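Local coordinates for protein lactate dehydrogenase (Eimeria maxima, PDB 6CT6) that probably catalyses the NADH-dependent, reversible reduction of pyruvate to lactate, and is captured here with NADH and the pyruvate analogue oxamate, at residues C74-D79 and K119-N124; V266-L271 and N279-V284. All coordinates share one frame; numbering follows the deposited sequence.

Contact 1. Residues C74-D79 and K119-N124; sequences CLTNAD and KKYCPN
Y121 and C122, where helix 104-121 gives way to loop, pack against the turn formed by L75 to A78, and the CA atoms of T76 and Y121 come within 4.8 Å of each other. The Y121 CB starts toward the turn and meets L75 CB at 3.9 Å, but the ring then leads away from it. With CG anti to its own carbonyl carbon and beside the backbone N (chi1 -68°), the ring runs past T76, whose OG1 lies 3.5 Å from Y121 CD1 in an oblique approach. That hydroxyl has its hydrogen bond elsewhere, with the carbonyl of E73, so its meeting with the ring is one of packing. K120 CG sits over the centre of one ring face, and K120 NZ makes a weak bond to Y121 OH.

C122 behaves differently: its CB is directed toward the turn, and SG comes to lie beside L75 CB, 4.0 Å away. C122 CB is 3.4 Å from L75 O and also packs against the methyl CB of A78. The L75 carbonyl is also taken up by the turn itself, since A78 N donates to L75 O at 3.0 Å, closing a type II beta turn. No direct hydrogen bond links the segments. Instead one water accepts from N77 N and donates to Y121 O, both at 2.7 Å, and so satisfies a carbonyl at the helix end. A second water bridges D79 O and, weakly, N124 O.

Both segments belong to the NAD-binding, Rossmann-type domain. L75 and A78 reach on to strand 11-15, C74 packs against strand 35-39, and D79 pairs through its backbone with K11 and F126, so the contact lies where the turn leads into strand 80-83 and the helix end leads toward strand 126-129.

Contact 2. Residues V266-L271 and N279-V284; sequences VSSCYL and NHYLGV
The beta hairpin of strands 263-272 and 281-289 brings these segments together as antiparallel neighbours, their short axes 4.2 Å apart. Paired backbone bonds join S267 with V284 and C269 with L282; the straightest, C269 N to L282 O, has an N-H...O angle of 168°. L271 N donates to H280 O at 2.9 Å, whereas L271 O receives two weak bonds, from N279 N and H280 N. With N279 and H280 both facing L271, this end forms a G1 beta bulge.

On the face of this C-terminal-domain hairpin that carries S268, Y270 and Y281, the tyrosines make an edge-to-face pair, centroids 5.5 Å apart and planes at 69°. Y270 turns its edge to the face of Y281, and its CB sits over that same ring in a CH-pi contact, 3.9 Å from the centroid. Y270 CG stands anti to the backbone N (chi1 178°), which carries the ring past Y281 to N279. There Y270 OH and N279 OD1 are modelled 2.4 Å apart, too short for the bond's detail to be trusted; OD1 lies at the ring edge, near its plane. S268 OG lies beside Y281 CB but bonds to D135.

On the face of L271, L282 and V284, L271 and V284 meet tip to tip, L271 CD1 to V284 CG1 at 3.9 Å, while L271 CD1 also touches L282 CB. H280 packs there on helix 303-328, and its ND1 donates to Y281 O.

Overall arrangement
Both segments of contact 1 precede those of contact 2 in sequence; the centres of the two contacts are 23 Å apart and their nearest atoms about 13 Å. Contact 1 lies in the NAD-binding domain and contact 2 in the alpha/beta C-terminal domain. A mixed sheet nevertheless relates them: the segments of contact 1 lead into its parallel strands 80-83 and 126-129, and beyond strand 152-155 the order continues antiparallel with the hairpin of contact 2. The side chains of L75 in contact 1 and S268 in contact 2 are each about 8 Å from bound NADH, which places the two contacts in different domains around the same cofactor.

Contact 1. Residues C74-D79 and K119-N124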
# COMPACT_ATOMS: atom_id res chain seq x y z
N CYS B 74 -12.11 20.25 4.05
CA CYS B 74 -12.43 18.84 3.93
C CYS B 74 -12.36 18.11 5.27
O CYS B 74 -12.85 16.98 5.36
CB CYS B 74 -11.49 18.16 2.93
SG CYS B 74 -9.83 17.79 3.56
N LEU B 75 -11.75 18.73 6.29
CA LEU B 75 -11.71 18.14 7.62
C LEU B 75 -13.05 18.20 8.32
O LEU B 75 -13.20 17.58 9.38
CB LEU B 75 -10.66 18.84 8.48
CG LEU B 75 -9.21 18.74 8.01
CD1 LEU B 75 -8.30 19.55 8.92
CD2 LEU B 75 -8.75 17.30 7.96
N THR B 76 -14.03 18.92 7.77
CA THR B 76 -15.31 19.06 8.44
C THR B 76 -15.92 17.68 8.70
O THR B 76 -16.06 16.87 7.78
CB THR B 76 -16.26 19.91 7.60
OG1 THR B 76 -15.69 21.20 7.38
CG2 THR B 76 -17.61 20.08 8.30
N ASN B 77 -16.25 17.43 9.96
CA ASN B 77 -16.93 16.22 10.41
C ASN B 77 -16.01 15.00 10.46
O ASN B 77 -16.50 13.87 10.47
CB ASN B 77 -18.15 15.89 9.55
CG ASN B 77 -19.24 16.94 9.67
OD1 ASN B 77 -19.37 17.59 10.70
ND2 ASN B 77 -20.03 17.09 8.61
N ALA B 78 -14.70 15.20 10.48
CA ALA B 78 -13.79 14.07 10.63
C ALA B 78 -13.89 13.49 12.04
O ALA B 78 -13.94 14.22 13.03
CB ALA B 78 -12.35 14.51 10.36
N ASP B 79 -13.93 12.16 12.11
CA ASP B 79 -13.88 11.48 13.40
C ASP B 79 -12.44 11.21 13.84
O ASP B 79 -12.16 11.21 15.04
CB ASP B 79 -14.65 10.16 13.33
CG ASP B 79 -16.12 10.36 13.00
OD1 ASP B 79 -16.80 11.08 13.75
OD2 ASP B 79 -16.58 9.80 11.99
N LYS B 119 -8.71 22.84 14.91
CA LYS B 119 -9.49 23.67 15.81
C LYS B 119 -10.73 24.22 15.12
O LYS B 119 -11.80 24.33 15.73
CB LYS B 119 -8.63 24.82 16.35
CG LYS B 119 -9.38 25.81 17.24
CD LYS B 119 -8.54 27.02 17.57
CE LYS B 119 -7.46 26.69 18.59
NZ LYS B 119 -6.60 27.87 18.91
N LYS B 120 -10.61 24.56 13.84
CA LYS B 120 -11.69 25.23 13.13
C LYS B 120 -12.73 24.25 12.61
O LYS B 120 -13.94 24.52 12.69
CB LYS B 120 -11.13 26.06 11.97
CG LYS B 120 -12.18 26.81 11.19
CD LYS B 120 -11.57 27.69 10.10
CE LYS B 120 -12.64 28.49 9.37
NZ LYS B 120 -12.06 29.34 8.30
N TYR B 121 -12.30 23.11 12.07
CA TYR B 121 -13.20 22.24 11.32
C TYR B 121 -13.55 20.93 12.01
O TYR B 121 -14.61 20.38 11.73
CB TYR B 121 -12.59 21.92 9.94
CG TYR B 121 -12.52 23.13 9.04
CD1 TYR B 121 -13.68 23.75 8.60
CD2 TYR B 121 -11.30 23.66 8.64
CE1 TYR B 121 -13.63 24.86 7.78
CE2 TYR B 121 -11.24 24.78 7.82
CZ TYR B 121 -12.41 25.37 7.39
OH TYR B 121 -12.36 26.48 6.57
N CYS B 122 -12.71 20.42 12.90
CA CYS B 122 -13.03 19.16 13.57
C CYS B 122 -12.41 19.10 14.96
O CYS B 122 -11.57 18.24 15.23
CB CYS B 122 -12.57 17.97 12.72
SG CYS B 122 -10.81 17.96 12.33
N PRO B 123 -12.80 20.00 15.87
CA PRO B 123 -12.17 20.03 17.20
C PRO B 123 -12.45 18.80 18.06
O PRO B 123 -11.75 18.61 19.06
CB PRO B 123 -12.77 21.29 17.83
CG PRO B 123 -14.07 21.49 17.13
CD PRO B 123 -13.85 21.03 15.72
N ASN B 124 -13.43 17.97 17.71
CA ASN B 124 -13.79 16.81 18.51
C ASN B 124 -13.18 15.51 17.99
O ASN B 124 -13.49 14.44 18.52
CB ASN B 124 -15.31 16.67 18.59
CG ASN B 124 -15.97 17.86 19.25
OD1 ASN B 124 -15.42 18.45 20.18
ND2 ASN B 124 -17.16 18.22 18.78
O HOH W 1 -16.57 18.58 12.35
O HOH W 2 -14.10 11.49 16.95

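Contact 2. Residues V266-L271 and N279-V284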
# COMPACT_ATOMS: atom_id res chain seq x y z
N VAL B 266 2.14 1.34 22.60
CA VAL B 266 3.14 2.32 22.98
C VAL B 266 3.00 3.50 22.03
O VAL B 266 3.24 3.37 20.83
CB VAL B 266 4.56 1.74 22.94
CG1 VAL B 266 5.57 2.80 23.38
CG2 VAL B 266 4.67 0.51 23.82
N SER B 267 2.58 4.65 22.56
CA SER B 267 2.31 5.83 21.76
C SER B 267 2.86 7.05 22.49
O SER B 267 3.02 7.05 23.71
CB SER B 267 0.81 6.00 21.49
OG SER B 267 0.23 4.80 21.03
N SER B 268 3.15 8.10 21.72
CA SER B 268 3.61 9.36 22.31
C SER B 268 2.42 10.07 22.95
O SER B 268 1.52 10.55 22.25
CB SER B 268 4.27 10.23 21.24
OG SER B 268 4.82 11.40 21.82
N CYS B 269 2.41 10.13 24.28
CA CYS B 269 1.30 10.67 25.04
C CYS B 269 1.76 11.85 25.90
O CYS B 269 2.90 11.89 26.36
CB CYS B 269 0.69 9.61 25.97
SG CYS B 269 -0.08 8.23 25.14
N TYR B 270 0.84 12.79 26.11
CA TYR B 270 1.11 13.91 27.01
C TYR B 270 1.18 13.40 28.45
O TYR B 270 0.22 12.81 28.96
CB TYR B 270 0.02 14.97 26.88
CG TYR B 270 0.21 16.13 27.83
CD1 TYR B 270 1.03 17.20 27.49
CD2 TYR B 270 -0.43 16.16 29.06
CE1 TYR B 270 1.21 18.26 28.36
CE2 TYR B 270 -0.26 17.22 29.93
CZ TYR B 270 0.56 18.26 29.58
OH TYR B 270 0.73 19.31 30.45
N LEU B 271 2.31 13.65 29.11
CA LEU B 271 2.55 13.21 30.48
C LEU B 271 2.81 14.42 31.37
O LEU B 271 3.52 15.35 30.97
CB LEU B 271 3.74 12.26 30.55
CG LEU B 271 3.70 11.03 29.65
CD1 LEU B 271 5.04 10.32 29.69
CD2 LEU B 271 2.57 10.11 30.07
N ASN B 279 4.98 17.85 31.59
CA ASN B 279 4.28 18.68 30.60
C ASN B 279 4.88 18.53 29.20
O ASN B 279 5.09 19.51 28.49
CB ASN B 279 4.27 20.15 31.03
CG ASN B 279 3.55 21.05 30.04
OD1 ASN B 279 2.49 20.71 29.52
ND2 ASN B 279 4.15 22.20 29.75
N HIS B 280 5.14 17.30 28.78
CA HIS B 280 5.46 17.05 27.38
C HIS B 280 5.19 15.58 27.06
O HIS B 280 4.68 14.83 27.90
CB HIS B 280 6.90 17.48 27.04
CG HIS B 280 7.97 16.63 27.65
ND1 HIS B 280 8.35 15.41 27.12
CD2 HIS B 280 8.78 16.85 28.71
CE1 HIS B 280 9.33 14.91 27.84
NE2 HIS B 280 9.61 15.76 28.82
N TYR B 281 5.51 15.19 25.83
CA TYR B 281 5.12 13.90 25.29
C TYR B 281 6.28 12.91 25.33
O TYR B 281 7.45 13.29 25.26
CB TYR B 281 4.61 14.06 23.86
CG TYR B 281 3.34 14.87 23.77
CD1 TYR B 281 2.11 14.25 23.55
CD2 TYR B 281 3.36 16.24 23.91
CE1 TYR B 281 0.94 14.98 23.48
CE2 TYR B 281 2.20 16.99 23.84
CZ TYR B 281 0.99 16.35 23.62
OH TYR B 281 -0.17 17.09 23.55
N LEU B 282 5.93 11.63 25.43
CA LEU B 282 6.92 10.56 25.46
C LEU B 282 6.23 9.26 25.10
O LEU B 282 5.05 9.06 25.41
CB LEU B 282 7.58 10.45 26.84
CG LEU B 282 8.84 9.59 26.94
CD1 LEU B 282 10.03 10.27 26.27
CD2 LEU B 282 9.16 9.26 28.39
N GLY B 283 6.97 8.37 24.44
CA GLY B 283 6.45 7.07 24.06
C GLY B 283 6.26 6.15 25.25
O GLY B 283 7.23 5.66 25.82
N VAL B 284 5.00 5.91 25.63
CA VAL B 284 4.70 5.05 26.78
C VAL B 284 3.51 4.16 26.44
O VAL B 284 2.70 4.48 25.55
CB VAL B 284 4.39 5.88 28.04
CG1 VAL B 284 5.60 6.72 28.44
CG2 VAL B 284 3.17 6.77 27.83